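Local coordinates for GH62 hydrolase (Scytalidium thermophilum, PDB 4PVA), which probably removes alpha-L-arabinofuranosyl side groups from arabinoxylan, as a family 62 glycoside hydrolase built on a five-bladed beta-propeller, at residues A[64-69]-A[327-332]; A[68-73]-A[98-103]; A[123-128]-A[141-146]; A[221-226]-A[293-298]. One frame throughout, in Å; residues are numbered along the deposited sequence.

Contact 1 of 4, residues A[64-69]-A[327-332]; sequences AKSEGY and QTEYNA. With PO4 (phosphate ion), chain D; PO4 (phosphate ion), chain F.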
loop_
_atom_site.group_PDB
_atom_site.type_symbol
_atom_site.label_atom_id
_atom_site.label_comp_id
_atom_site.label_asym_id
_atom_site.label_seq_id
_atom_site.Cartn_x
_atom_site.Cartn_y
_atom_site.Cartn_z
ATOM N N ALA A 64 -13.650 -7.371 -0.713
ATOM C CA ALA A 64 -14.352 -7.018 0.497
ATOM C C ALA A 64 -15.833 -7.244 0.331
ATOM O O ALA A 64 -16.396 -6.854 -0.692
ATOM C CB ALA A 64 -14.090 -5.566 0.823
ATOM N N LYS A 65 -16.437 -7.821 1.356
ATOM C CA LYS A 65 -17.895 -7.935 1.457
ATOM C C LYS A 65 -18.172 -7.996 2.953
ATOM O O LYS A 65 -17.273 -8.145 3.749
ATOM C CB LYS A 65 -18.435 -9.149 0.676
ATOM C CG LYS A 65 -17.654 -10.421 0.934
ATOM C CD LYS A 65 -18.255 -11.602 0.168
ATOM C CE LYS A 65 -17.359 -12.821 0.258
ATOM N NZ LYS A 65 -17.935 -14.032 -0.383
ATOM N N SER A 66 -19.442 -7.943 3.326
ATOM C CA SER A 66 -19.774 -8.050 4.738
ATOM C C SER A 66 -19.251 -9.343 5.373
ATOM O O SER A 66 -18.877 -9.345 6.520
ATOM C CB SER A 66 -21.275 -7.851 4.957
ATOM O OG SER A 66 -21.587 -6.478 4.700
ATOM N N GLU A 67 -19.181 -10.423 4.598
ATOM C CA GLU A 67 -18.709 -11.702 5.114
ATOM C C GLU A 67 -17.222 -11.723 5.443
ATOM O O GLU A 67 -16.784 -12.487 6.296
ATOM C CB GLU A 67 -19.029 -12.808 4.098
ATOM C CG GLU A 67 -18.676 -14.236 4.516
ATOM C CD GLU A 67 -17.200 -14.598 4.335
ATOM O OE1 GLU A 67 -16.713 -15.423 5.144
ATOM O OE2 GLU A 67 -16.504 -14.064 3.423
ATOM N N GLY A 68 -16.421 -10.910 4.749
ATOM C CA GLY A 68 -15.012 -10.957 5.010
ATOM C C GLY A 68 -14.137 -10.406 3.910
ATOM O O GLY A 68 -14.614 -9.843 2.922
ATOM N N TYR A 69 -12.844 -10.641 4.105
ATOM C CA TYR A 69 -11.768 -10.181 3.225
ATOM C C TYR A 69 -10.906 -11.310 2.777
ATOM O O TYR A 69 -10.492 -12.157 3.576
ATOM C CB TYR A 69 -10.842 -9.180 3.919
ATOM C CG TYR A 69 -11.394 -7.807 3.984
ATOM C CD1 TYR A 69 -12.416 -7.481 4.848
ATOM C CD2 TYR A 69 -10.875 -6.795 3.180
ATOM C CE1 TYR A 69 -12.954 -6.198 4.864
ATOM C CE2 TYR A 69 -11.378 -5.523 3.208
ATOM C CZ TYR A 69 -12.405 -5.220 4.055
ATOM O OH TYR A 69 -12.917 -3.940 4.070
ATOM N N GLN A 327 -24.393 4.328 0.461
ATOM C CA GLN A 327 -24.861 4.199 1.834
ATOM C C GLN A 327 -24.966 2.720 2.179
ATOM O O GLN A 327 -25.994 2.090 1.984
ATOM C CB GLN A 327 -26.234 4.813 1.961
ATOM C CG GLN A 327 -26.308 6.318 1.800
ATOM C CD GLN A 327 -27.734 6.818 1.976
ATOM O OE1 GLN A 327 -28.567 6.149 2.599
ATOM N NE2 GLN A 327 -28.025 7.976 1.424
ATOM N N THR A 328 -23.883 2.139 2.667
ATOM C CA THR A 328 -23.829 0.716 2.973
ATOM C C THR A 328 -23.071 0.482 4.285
ATOM O O THR A 328 -22.386 1.366 4.787
ATOM C CB THR A 328 -23.097 -0.069 1.863
ATOM O OG1 THR A 328 -21.711 0.295 1.865
ATOM C CG2 THR A 328 -23.640 0.219 0.490
ATOM N N GLU A 329 -23.148 -0.723 4.805
ATOM C CA GLU A 329 -22.190 -1.141 5.820
ATOM C C GLU A 329 -20.786 -1.004 5.260
ATOM O O GLU A 329 -20.558 -1.149 4.059
ATOM C CB GLU A 329 -22.480 -2.556 6.270
ATOM C CG GLU A 329 -23.843 -2.653 6.918
ATOM C CD GLU A 329 -24.126 -4.008 7.488
ATOM O OE1 GLU A 329 -23.401 -4.981 7.142
ATOM O OE2 GLU A 329 -25.087 -4.098 8.284
ATOM N N TYR A 330 -19.832 -0.721 6.148
ATOM C CA TYR A 330 -18.515 -0.330 5.679
ATOM C C TYR A 330 -17.899 -1.391 4.777
ATOM O O TYR A 330 -17.398 -1.057 3.702
ATOM C CB TYR A 330 -17.597 -0.033 6.855
ATOM C CG TYR A 330 -16.296 0.533 6.335
ATOM C CD1 TYR A 330 -16.180 1.895 6.025
ATOM C CD2 TYR A 330 -15.216 -0.277 6.081
ATOM C CE1 TYR A 330 -15.028 2.399 5.480
ATOM C CE2 TYR A 330 -14.054 0.245 5.538
ATOM C CZ TYR A 330 -13.991 1.578 5.245
ATOM O OH TYR A 330 -12.865 2.160 4.710
ATOM N N ASN A 331 -17.953 -2.658 5.159
ATOM C CA ASN A 331 -17.315 -3.672 4.340
ATOM C C ASN A 331 -18.082 -4.040 3.082
ATOM O O ASN A 331 -17.568 -4.753 2.240
ATOM C CB ASN A 331 -16.997 -4.885 5.175
ATOM C CG ASN A 331 -15.914 -4.597 6.184
ATOM O OD1 ASN A 331 -14.918 -3.889 5.916
ATOM N ND2 ASN A 331 -16.087 -5.153 7.343
ATOM N N ALA A 332 -19.271 -3.473 2.922
ATOM C CA ALA A 332 -20.074 -3.613 1.706
ATOM C C ALA A 332 -19.954 -2.390 0.769
ATOM O O ALA A 332 -20.626 -2.307 -0.259
ATOM C CB ALA A 332 -21.535 -3.859 2.071
HETATM P P PO4 D . -14.559 -15.593 -0.764
HETATM O O1 PO4 D . -13.706 -15.126 0.406
HETATM O O2 PO4 D . -15.961 -16.051 -0.377
HETATM O O3 PO4 D . -14.720 -14.436 -1.667
HETATM O O4 PO4 D . -13.851 -16.735 -1.450
HETATM P P PO4 F . -9.572 0.763 4.091
HETATM O O1 PO4 F . -9.541 2.283 3.802
HETATM O O2 PO4 F . -8.931 0.527 5.476
HETATM O O3 PO4 F . -11.027 0.370 4.196
HETATM O O4 PO4 F . -8.855 0.059 3.039
HETATM O O HOH W 1 -24.019 -5.494 4.220
HETATM O O HOH W 2 -18.311 -6.955 7.891
#

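Contact 2 of 4, residues A[68-73]-A[98-103]; sequences GYNMVY and GYRAAP. With PO4 (phosphate ion), chain C.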
loop_
_atom_site.group_PDB
_atom_site.type_symbol
_atom_site.label_atom_id
_atom_site.label_comp_id
_atom_site.label_asym_id
_atom_site.label_seq_id
_atom_site.Cartn_x
_atom_site.Cartn_y
_atom_site.Cartn_z
ATOM N N GLY A 68 -16.421 -10.910 4.749
ATOM C CA GLY A 68 -15.012 -10.957 5.010
ATOM C C GLY A 68 -14.137 -10.406 3.910
ATOM O O GLY A 68 -14.614 -9.843 2.922
ATOM N N TYR A 69 -12.844 -10.641 4.105
ATOM C CA TYR A 69 -11.768 -10.181 3.225
ATOM C C TYR A 69 -10.906 -11.310 2.777
ATOM O O TYR A 69 -10.492 -12.157 3.576
ATOM C CB TYR A 69 -10.842 -9.180 3.919
ATOM C CG TYR A 69 -11.394 -7.807 3.984
ATOM C CD1 TYR A 69 -12.416 -7.481 4.848
ATOM C CD2 TYR A 69 -10.875 -6.795 3.180
ATOM C CE1 TYR A 69 -12.954 -6.198 4.864
ATOM C CE2 TYR A 69 -11.378 -5.523 3.208
ATOM C CZ TYR A 69 -12.405 -5.220 4.055
ATOM O OH TYR A 69 -12.917 -3.940 4.070
ATOM N N ASN A 70 -10.558 -11.311 1.511
ATOM C CA ASN A 70 -9.497 -12.154 0.999
ATOM C C ASN A 70 -8.848 -11.402 -0.187
ATOM O O ASN A 70 -9.011 -10.170 -0.253
ATOM C CB ASN A 70 -10.023 -13.548 0.690
ATOM C CG ASN A 70 -8.929 -14.596 0.681
ATOM O OD1 ASN A 70 -8.244 -14.755 -0.325
ATOM N ND2 ASN A 70 -8.866 -15.409 1.719
HETATM N N MSE A 71 -8.055 -12.042 -1.035
HETATM C CA MSE A 71 -7.248 -11.321 -2.026
HETATM C C MSE A 71 -7.307 -11.977 -3.382
HETATM O O MSE A 71 -7.591 -13.194 -3.506
HETATM C CB MSE A 71 -5.786 -11.156 -1.537
HETATM C CG MSE A 71 -5.725 -10.433 -0.184
HETATM SE SE MSE A 71 -3.919 -10.144 0.447
HETATM C CE MSE A 71 -3.358 -12.026 0.503
ATOM N N VAL A 72 -7.015 -11.166 -4.375
ATOM C CA VAL A 72 -7.000 -11.591 -5.775
ATOM C C VAL A 72 -5.724 -11.144 -6.438
ATOM O O VAL A 72 -5.149 -10.114 -6.053
ATOM C CB VAL A 72 -8.169 -11.031 -6.614
ATOM C CG1 VAL A 72 -9.463 -11.710 -6.241
ATOM C CG2 VAL A 72 -8.289 -9.506 -6.561
ATOM N N TYR A 73 -5.291 -11.897 -7.436
ATOM C CA TYR A 73 -4.254 -11.506 -8.350
ATOM C C TYR A 73 -4.851 -11.406 -9.763
ATOM O O TYR A 73 -5.642 -12.270 -10.162
ATOM C CB TYR A 73 -3.116 -12.530 -8.334
ATOM C CG TYR A 73 -2.186 -12.409 -9.506
ATOM C CD1 TYR A 73 -1.203 -11.432 -9.542
ATOM C CD2 TYR A 73 -2.323 -13.252 -10.603
ATOM C CE1 TYR A 73 -0.355 -11.299 -10.621
ATOM C CE2 TYR A 73 -1.494 -13.123 -11.705
ATOM C CZ TYR A 73 -0.512 -12.160 -11.723
ATOM O OH TYR A 73 0.299 -12.055 -12.844
ATOM N N GLY A 98 -9.641 -17.721 4.665
ATOM C CA GLY A 98 -9.425 -17.018 5.911
ATOM C C GLY A 98 -9.371 -15.546 5.632
ATOM O O GLY A 98 -9.489 -15.121 4.471
ATOM N N TYR A 99 -9.173 -14.775 6.680
ATOM C CA TYR A 99 -8.982 -13.340 6.592
ATOM C C TYR A 99 -7.600 -12.989 6.101
ATOM O O TYR A 99 -6.611 -13.360 6.736
ATOM C CB TYR A 99 -9.217 -12.726 7.954
ATOM C CG TYR A 99 -8.976 -11.249 7.971
ATOM C CD1 TYR A 99 -9.936 -10.365 7.557
ATOM C CD2 TYR A 99 -7.803 -10.753 8.465
ATOM C CE1 TYR A 99 -9.718 -8.999 7.587
ATOM C CE2 TYR A 99 -7.549 -9.404 8.488
ATOM C CZ TYR A 99 -8.517 -8.528 8.051
ATOM O OH TYR A 99 -8.259 -7.165 8.106
ATOM N N ARG A 100 -7.530 -12.302 4.961
ATOM C CA ARG A 100 -6.297 -11.690 4.492
ATOM C C ARG A 100 -6.660 -10.404 3.787
ATOM O O ARG A 100 -7.639 -10.376 3.039
ATOM C CB ARG A 100 -5.557 -12.546 3.479
ATOM C CG ARG A 100 -5.030 -13.904 3.935
ATOM C CD ARG A 100 -6.010 -15.038 3.734
ATOM N NE ARG A 100 -5.452 -16.367 4.077
ATOM C CZ ARG A 100 -5.232 -16.812 5.308
ATOM N NH1 ARG A 100 -5.547 -16.096 6.382
ATOM N NH2 ARG A 100 -4.720 -18.018 5.464
ATOM N N ALA A 101 -5.877 -9.349 3.985
ATOM C CA ALA A 101 -6.184 -8.076 3.378
ATOM C C ALA A 101 -4.947 -7.231 3.211
ATOM O O ALA A 101 -3.941 -7.367 3.925
ATOM C CB ALA A 101 -7.182 -7.322 4.237
ATOM N N ALA A 102 -5.041 -6.276 2.298
ATOM C CA ALA A 102 -4.104 -5.144 2.168
ATOM C C ALA A 102 -2.670 -5.556 1.850
ATOM O O ALA A 102 -1.757 -5.371 2.669
ATOM C CB ALA A 102 -4.175 -4.233 3.381
ATOM N N PRO A 103 -2.461 -6.093 0.654
ATOM C CA PRO A 103 -1.138 -6.570 0.270
ATOM C C PRO A 103 -0.203 -5.482 -0.266
ATOM O O PRO A 103 -0.648 -4.416 -0.755
ATOM C CB PRO A 103 -1.447 -7.556 -0.856
ATOM C CG PRO A 103 -2.672 -7.012 -1.489
ATOM C CD PRO A 103 -3.463 -6.391 -0.384
HETATM P P PO4 C . -4.086 -18.148 9.310
HETATM O O1 PO4 C . -4.030 -16.751 8.707
HETATM O O2 PO4 C . -4.933 -18.206 10.601
HETATM O O3 PO4 C . -2.682 -18.490 9.690
HETATM O O4 PO4 C . -4.498 -19.128 8.213
#

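Contact 3 of 4, residues A[123-128]-A[141-146]; sequences AAYSTN and EVFYPN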
loop_
_atom_site.group_PDB
_atom_site.type_symbol
_atom_site.label_atom_id
_atom_site.label_comp_id
_atom_site.label_asym_id
_atom_site.label_seq_id
_atom_site.Cartn_x
_atom_site.Cartn_y
_atom_site.Cartn_z
ATOM N N ALA A 123 1.038 -9.171 11.156
ATOM C CA ALA A 123 1.811 -8.852 9.975
ATOM C C ALA A 123 2.295 -10.125 9.323
ATOM O O ALA A 123 3.025 -10.899 9.967
ATOM C CB ALA A 123 2.992 -7.956 10.354
ATOM N N ALA A 124 1.883 -10.398 8.102
ATOM C CA ALA A 124 2.100 -11.665 7.472
ATOM C C ALA A 124 2.780 -11.521 6.130
ATOM O O ALA A 124 2.808 -10.442 5.537
ATOM C CB ALA A 124 0.789 -12.400 7.315
ATOM N N TYR A 125 3.349 -12.617 5.638
ATOM C CA TYR A 125 3.909 -12.658 4.313
ATOM C C TYR A 125 3.721 -14.041 3.687
ATOM O O TYR A 125 3.651 -15.082 4.415
ATOM C CB TYR A 125 5.391 -12.254 4.280
ATOM C CG TYR A 125 6.292 -13.203 5.033
ATOM C CD1 TYR A 125 6.466 -13.085 6.407
ATOM C CD2 TYR A 125 6.936 -14.253 4.354
ATOM C CE1 TYR A 125 7.256 -13.994 7.097
ATOM C CE2 TYR A 125 7.736 -15.159 5.043
ATOM C CZ TYR A 125 7.885 -14.997 6.392
ATOM O OH TYR A 125 8.653 -15.892 7.143
ATOM N N SER A 126 3.651 -14.044 2.365
ATOM C CA SER A 126 3.720 -15.256 1.561
ATOM C C SER A 126 4.836 -15.025 0.538
ATOM O O SER A 126 5.204 -13.858 0.263
ATOM C CB SER A 126 2.377 -15.532 0.876
ATOM O OG SER A 126 1.359 -15.833 1.797
ATOM N N THR A 127 5.342 -16.107 -0.065
ATOM C CA THR A 127 6.358 -16.035 -1.074
ATOM C C THR A 127 6.008 -16.840 -2.326
ATOM O O THR A 127 5.106 -17.683 -2.307
ATOM C CB THR A 127 7.734 -16.505 -0.585
ATOM O OG1 THR A 127 7.652 -17.885 -0.197
ATOM C CG2 THR A 127 8.207 -15.705 0.602
ATOM N N ASN A 128 6.683 -16.514 -3.419
ATOM C CA ASN A 128 6.467 -17.171 -4.705
ATOM C C ASN A 128 7.649 -16.834 -5.574
ATOM O O ASN A 128 7.943 -15.659 -5.769
ATOM C CB ASN A 128 5.182 -16.632 -5.343
ATOM C CG ASN A 128 4.713 -17.448 -6.519
ATOM O OD1 ASN A 128 5.493 -18.145 -7.180
ATOM N ND2 ASN A 128 3.434 -17.378 -6.787
ATOM N N GLU A 141 2.984 -16.807 6.813
ATOM C CA GLU A 141 3.856 -16.832 7.989
ATOM C C GLU A 141 3.977 -15.417 8.514
ATOM O O GLU A 141 3.878 -14.469 7.753
ATOM C CB GLU A 141 5.224 -17.381 7.627
ATOM C CG GLU A 141 5.245 -18.894 7.555
ATOM C CD GLU A 141 5.164 -19.498 8.944
ATOM O OE1 GLU A 141 6.190 -19.481 9.627
ATOM O OE2 GLU A 141 4.081 -19.923 9.371
ATOM N N VAL A 142 4.175 -15.265 9.806
ATOM C CA VAL A 142 4.078 -13.951 10.451
ATOM C C VAL A 142 5.442 -13.373 10.792
ATOM O O VAL A 142 6.421 -14.097 11.043
ATOM C CB VAL A 142 3.155 -13.970 11.673
ATOM C CG1 VAL A 142 1.758 -14.372 11.228
ATOM C CG2 VAL A 142 3.693 -14.852 12.787
ATOM N N PHE A 143 5.532 -12.046 10.768
ATOM C CA PHE A 143 6.748 -11.343 11.143
ATOM C C PHE A 143 6.984 -11.314 12.650
ATOM O O PHE A 143 8.119 -11.084 13.062
ATOM C CB PHE A 143 6.759 -9.893 10.597
ATOM C CG PHE A 143 6.965 -9.796 9.117
ATOM C CD1 PHE A 143 8.214 -9.935 8.578
ATOM C CD2 PHE A 143 5.901 -9.510 8.249
ATOM C CE1 PHE A 143 8.434 -9.809 7.236
ATOM C CE2 PHE A 143 6.111 -9.399 6.901
ATOM C CZ PHE A 143 7.374 -9.540 6.385
ATOM N N TYR A 144 5.928 -11.418 13.442
ATOM C CA TYR A 144 5.998 -11.354 14.898
ATOM C C TYR A 144 5.504 -12.678 15.446
ATOM O O TYR A 144 4.323 -12.848 15.671
ATOM C CB TYR A 144 5.189 -10.189 15.456
ATOM C CG TYR A 144 5.612 -8.823 14.907
ATOM C CD1 TYR A 144 6.642 -8.097 15.498
ATOM C CD2 TYR A 144 4.960 -8.259 13.817
ATOM C CE1 TYR A 144 6.990 -6.842 15.034
ATOM C CE2 TYR A 144 5.306 -7.007 13.329
ATOM C CZ TYR A 144 6.312 -6.307 13.962
ATOM O OH TYR A 144 6.602 -5.021 13.518
ATOM N N PRO A 145 6.420 -13.656 15.613
ATOM C CA PRO A 145 6.010 -15.031 15.968
ATOM C C PRO A 145 5.182 -15.151 17.246
ATOM O O PRO A 145 4.384 -16.095 17.365
ATOM C CB PRO A 145 7.340 -15.756 16.103
ATOM C CG PRO A 145 8.292 -14.990 15.291
ATOM C CD PRO A 145 7.876 -13.558 15.428
ATOM N N ASN A 146 5.346 -14.256 18.203
ATOM C CA ASN A 146 4.594 -14.362 19.464
ATOM C C ASN A 146 3.287 -13.619 19.443
ATOM O O ASN A 146 2.553 -13.694 20.431
ATOM C CB ASN A 146 5.449 -13.908 20.637
ATOM C CG ASN A 146 6.651 -14.786 20.803
ATOM O OD1 ASN A 146 6.520 -16.012 20.780
ATOM N ND2 ASN A 146 7.821 -14.189 20.869
#

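Contact 4 of 4, residues A[221-226]-A[293-298]; sequences WEAACI and ISHGEV. With PO4 (phosphate ion), chain F.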
loop_
_atom_site.group_PDB
_atom_site.type_symbol
_atom_site.label_atom_id
_atom_site.label_comp_id
_atom_site.label_asym_id
_atom_site.label_seq_id
_atom_site.Cartn_x
_atom_site.Cartn_y
_atom_site.Cartn_z
ATOM N N TRP A 221 -4.023 8.121 9.626
ATOM C CA TRP A 221 -5.002 7.053 9.790
ATOM C C TRP A 221 -4.436 5.694 9.464
ATOM O O TRP A 221 -4.411 4.816 10.339
ATOM C CB TRP A 221 -6.243 7.394 8.956
ATOM C CG TRP A 221 -7.383 6.399 9.055
ATOM C CD1 TRP A 221 -7.966 5.724 7.999
ATOM C CD2 TRP A 221 -8.047 5.971 10.224
ATOM N NE1 TRP A 221 -8.940 4.900 8.464
ATOM C CE2 TRP A 221 -9.010 5.012 9.817
ATOM C CE3 TRP A 221 -7.931 6.289 11.555
ATOM C CZ2 TRP A 221 -9.903 4.388 10.714
ATOM C CZ3 TRP A 221 -8.823 5.657 12.473
ATOM C CH2 TRP A 221 -9.784 4.722 12.034
ATOM N N GLU A 222 -3.993 5.474 8.232
ATOM C CA GLU A 222 -3.445 4.174 7.881
ATOM C C GLU A 222 -2.864 4.250 6.480
ATOM O O GLU A 222 -2.588 5.323 5.944
ATOM C CB GLU A 222 -4.407 3.011 8.104
ATOM C CG GLU A 222 -5.581 3.261 7.208
ATOM C CD GLU A 222 -6.673 2.173 7.224
ATOM O OE1 GLU A 222 -7.067 1.530 8.205
ATOM O OE2 GLU A 222 -7.206 1.996 6.146
ATOM N N ALA A 223 -2.578 3.096 5.924
ATOM C CA ALA A 223 -2.215 2.932 4.515
ATOM C C ALA A 223 -0.908 3.633 4.187
ATOM O O ALA A 223 -0.745 4.246 3.120
ATOM C CB ALA A 223 -3.359 3.371 3.608
ATOM N N ALA A 224 0.076 3.508 5.057
ATOM C CA ALA A 224 1.367 4.111 4.803
ATOM C C ALA A 224 2.076 3.451 3.619
ATOM O O ALA A 224 1.992 2.240 3.366
ATOM C CB ALA A 224 2.245 4.012 6.025
ATOM N N CYS A 225 2.826 4.285 2.921
ATOM C CA CYS A 225 3.785 3.875 1.892
ATOM C C CYS A 225 5.071 4.599 2.171
ATOM O O CYS A 225 5.045 5.793 2.408
ATOM C CB CYS A 225 3.339 4.300 0.476
ATOM S SG CYS A 225 1.711 3.784 -0.073
ATOM N N ILE A 226 6.200 3.898 2.122
ATOM C CA ILE A 226 7.519 4.510 2.211
ATOM C C ILE A 226 8.313 4.086 0.996
ATOM O O ILE A 226 8.550 2.894 0.775
ATOM C CB ILE A 226 8.283 4.144 3.503
ATOM C CG1 ILE A 226 7.574 4.617 4.798
ATOM C CG2 ILE A 226 9.672 4.732 3.441
ATOM C CD1 ILE A 226 6.306 3.903 5.185
ATOM N N ILE A 293 -9.459 9.500 -2.500
ATOM C CA ILE A 293 -8.280 8.864 -3.088
ATOM C C ILE A 293 -7.692 8.029 -1.944
ATOM O O ILE A 293 -7.043 8.588 -1.045
ATOM C CB ILE A 293 -7.260 9.885 -3.596
ATOM C CG1 ILE A 293 -7.930 10.924 -4.534
ATOM C CG2 ILE A 293 -6.103 9.159 -4.255
ATOM C CD1 ILE A 293 -8.479 10.378 -5.846
ATOM N N SER A 294 -7.941 6.720 -1.946
ATOM C CA SER A 294 -7.708 5.889 -0.764
ATOM C C SER A 294 -6.807 4.689 -1.025
ATOM O O SER A 294 -6.839 4.107 -2.100
ATOM C CB SER A 294 -9.058 5.460 -0.207
ATOM O OG SER A 294 -8.968 4.580 0.891
ATOM N N HIS A 295 -6.027 4.325 -0.012
ATOM C CA HIS A 295 -5.307 3.071 0.083
ATOM C C HIS A 295 -4.633 2.674 -1.199
ATOM O O HIS A 295 -4.694 1.522 -1.623
ATOM C CB HIS A 295 -6.217 1.935 0.593
ATOM C CG HIS A 295 -5.499 0.929 1.443
ATOM N ND1 HIS A 295 -6.141 0.164 2.395
ATOM C CD2 HIS A 295 -4.202 0.569 1.488
ATOM C CE1 HIS A 295 -5.251 -0.619 2.991
ATOM N NE2 HIS A 295 -4.068 -0.379 2.468
ATOM N N GLY A 296 -3.866 3.571 -1.776
ATOM C CA GLY A 296 -3.261 3.363 -3.078
ATOM C C GLY A 296 -1.786 3.006 -3.004
ATOM O O GLY A 296 -1.136 3.071 -1.946
ATOM N N GLU A 297 -1.235 2.640 -4.153
ATOM C CA GLU A 297 0.172 2.351 -4.290
ATOM C C GLU A 297 0.655 2.797 -5.639
ATOM O O GLU A 297 -0.050 2.676 -6.674
ATOM C CB GLU A 297 0.464 0.844 -4.161
ATOM C CG GLU A 297 0.932 0.409 -2.784
ATOM C CD GLU A 297 1.552 -0.986 -2.793
ATOM O OE1 GLU A 297 2.361 -1.257 -3.716
ATOM O OE2 GLU A 297 1.290 -1.775 -1.865
ATOM N N VAL A 298 1.890 3.242 -5.698
ATOM C CA VAL A 298 2.574 3.520 -6.963
ATOM C C VAL A 298 2.846 2.221 -7.716
ATOM O O VAL A 298 3.333 1.226 -7.128
ATOM C CB VAL A 298 3.915 4.256 -6.687
ATOM C CG1 VAL A 298 4.695 4.474 -7.975
ATOM C CG2 VAL A 298 3.657 5.560 -5.969
HETATM P P PO4 F . -9.572 0.763 4.091
HETATM O O1 PO4 F . -9.541 2.283 3.802
HETATM O O2 PO4 F . -8.931 0.527 5.476
HETATM O O3 PO4 F . -11.027 0.370 4.196
HETATM O O4 PO4 F . -8.855 0.059 3.039
HETATM O O HOH W 3 -1.786 2.963 0.711
#

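Contact 1 of 4, residues A[64-69]-A[327-332]
Asn331 and Tyr69 carry the polar link between a hairpin end and the loop 327-332. From CB outward, Asn331 first passes the chain: its CB lies 3.6 Å from Lys65 O. With its CG anti to the carbonyl carbon (chi1 -68°), the amide is carried to the edge of the phenol, where Asn331 CG stands 3.6 Å from Tyr69 CE1. At the tip, Asn331 OD1 accepts from Tyr69 OH at 2.7 Å, the donor sitting 36° out of the carbonyl plane. The amide and ring planes are 85° apart. Asn331 ND2 donates to a water at 2.9 Å, and that water gives a hydrogen bond of 2.8 Å to Ser66 O. One face of the Tyr69 ring looks onto its own hairpin, with Ala64 CA 4.3 Å above its centre. Since Tyr69 OH is also hydrogen-bonded to Lys46 NZ, a phenylalanine here would probably leave Asn331 OD1 and Lys46 NZ without this shared mate. A second water joins Ser66 OG to Glu329 OE1. Tyr330 OH donates to a phosphate oxygen, O3, at 2.6 Å, an ion also held by Lys46 and Arg251. The type I turn, with Lys65 and Gly68 bonded both ways through their backbones, closes a beta hairpin of one propeller blade, against which a late loop folds beside an anion-filled pocket.

Contact 2 of 4, residues A[68-73]-A[98-103]
Tyr69 and Asn70 meet Tyr99 and Arg100 where the chain passes from one blade of the five-bladed propeller to the next. The axes of strands 68-73 and 101-103 come within 6.8 Å at 30°, so the strands run roughly alongside, but the backbones share one direct bond: Arg100 N to Tyr69 O, 3.3 Å long and nearly straight at 167°. The Asn70 amide uses both ends. Asn70 CG lies anti to the backbone N (chi1 -157°), which brings Asn70 OD1 back to accept from Met71 N at 2.8 Å and sends Asn70 ND2 across to Gly98 O, also at 2.8 Å; Gly96 O is a further acceptor for ND2. Arg100 bends at its second torsion and lies beside this amide, its CD packed against ND2. Arg100 NH1 donates to Tyr99 O at 3.0 Å, with the acceptor in the guanidinium plane, and to phosphate O1 at 2.9 Å, while Arg100 NH2 reaches O4 of the same ion at 3.0 Å. NH2 is also bonded to Leu95 O, and Asn120 ND2 helps hold the phosphate. The apolar side is filled by Tyr69 CB against the Tyr99 ring, whose hydroxyl is paired with Gln119, and by Ala101 CB near Tyr69 CD2. Deeper in, the side chain of Met71, a selenomethionine, runs alongside Pro103 and counter to it, with Met71 SE 3.8 Å from Pro103 CB.

Contact 3 of 4, residues A[123-128]-A[141-146]
Glu141 O accepts from Tyr125 N at 2.9 Å, nearly along the C=O axis, with a weaker CA-H...O contact from Ala124 CA at 3.3 Å. Glu141 N returns a 3.0 Å bond to Tyr125 O, making Tyr125 and Glu141 a hydrogen-bonded antiparallel pair; Ala124 and Val142 form the adjacent non-hydrogen-bonded one. Phe143 N then donates to Ala123 O at 2.9 Å. These bonds join 123-128 to the short outermost strand 141-142 of a four-stranded propeller blade. Tyr125, on the sheet face shared with Glu141, has CG between its backbone N and carbonyl carbon (chi1 64°), a rotation that swings the ring toward Phe143. Tyr125 CD1 stands 3.6 Å above one face of the Phe143 ring, toward the rim, and the two planes meet obliquely at 47°. Ala123 CB touches two aromatics, 3.9 Å from Phe143 CD2 and 3.9 Å from CE2 at the edge of Tyr144, whose hydroxyl is hydrogen-bonded to Ser193 OG.

Contact 4 of 4, residues A[221-226]-A[293-298]
Glu222 CG is set between its backbone N and carbonyl carbon (chi1 62°) and the chain then runs extended, while His295 adopts an unusual chi1 of -146°; together these turn carboxylate and imidazole to one phosphate. His295 ND1 donates to phosphate O4 at 2.8 Å, almost straight at 174° and at the ring edge. Glu222 OE2 lies 2.4 Å from O2 of the same ion. Ala223 CB sits 3.6 Å above the His295 ring plane, a CH-pi contact over the face, offset toward the rim. An alanine in place of His295 would probably leave phosphate O4 without this donor and open a gap against the Ala223 methyl. A water donates to Ala223 O at 2.9 Å and to Gly296 O at 2.7 Å; the touching parts, 222-225 and 295-297, run nearly parallel. Glu243 accepts from His295 N and Ser294 OG, and its backbone bonds Trp221 and Glu222, a classic beta bulge. The adjoining anion-filled pocket is consistent with the sugar-binding site of a GH62 propeller.

Contact 2 lies between neighbouring blades, joining the sheet of strands 44-53 to 88-89 with the next one; contact 3, its centre about 14 Å away, closes that next sheet's outer edge. Contact 4 lies innermost, about 5 Å from the chain's centre, between strand 222-229 and strand 296-298 of the sheet that also holds strands 26-28 and 336-341 from the two chain ends. Contacts 1 and 2 start from the same stretch and share Tyr69; contacts 2, 3 and 4 follow in series, while contact 1 brings the loop before strand 336-341 back to the first blade. Contacts 2 and 4 touch, and contacts 1 and 4 hold one phosphate, so blade seams and pocket lie side by side.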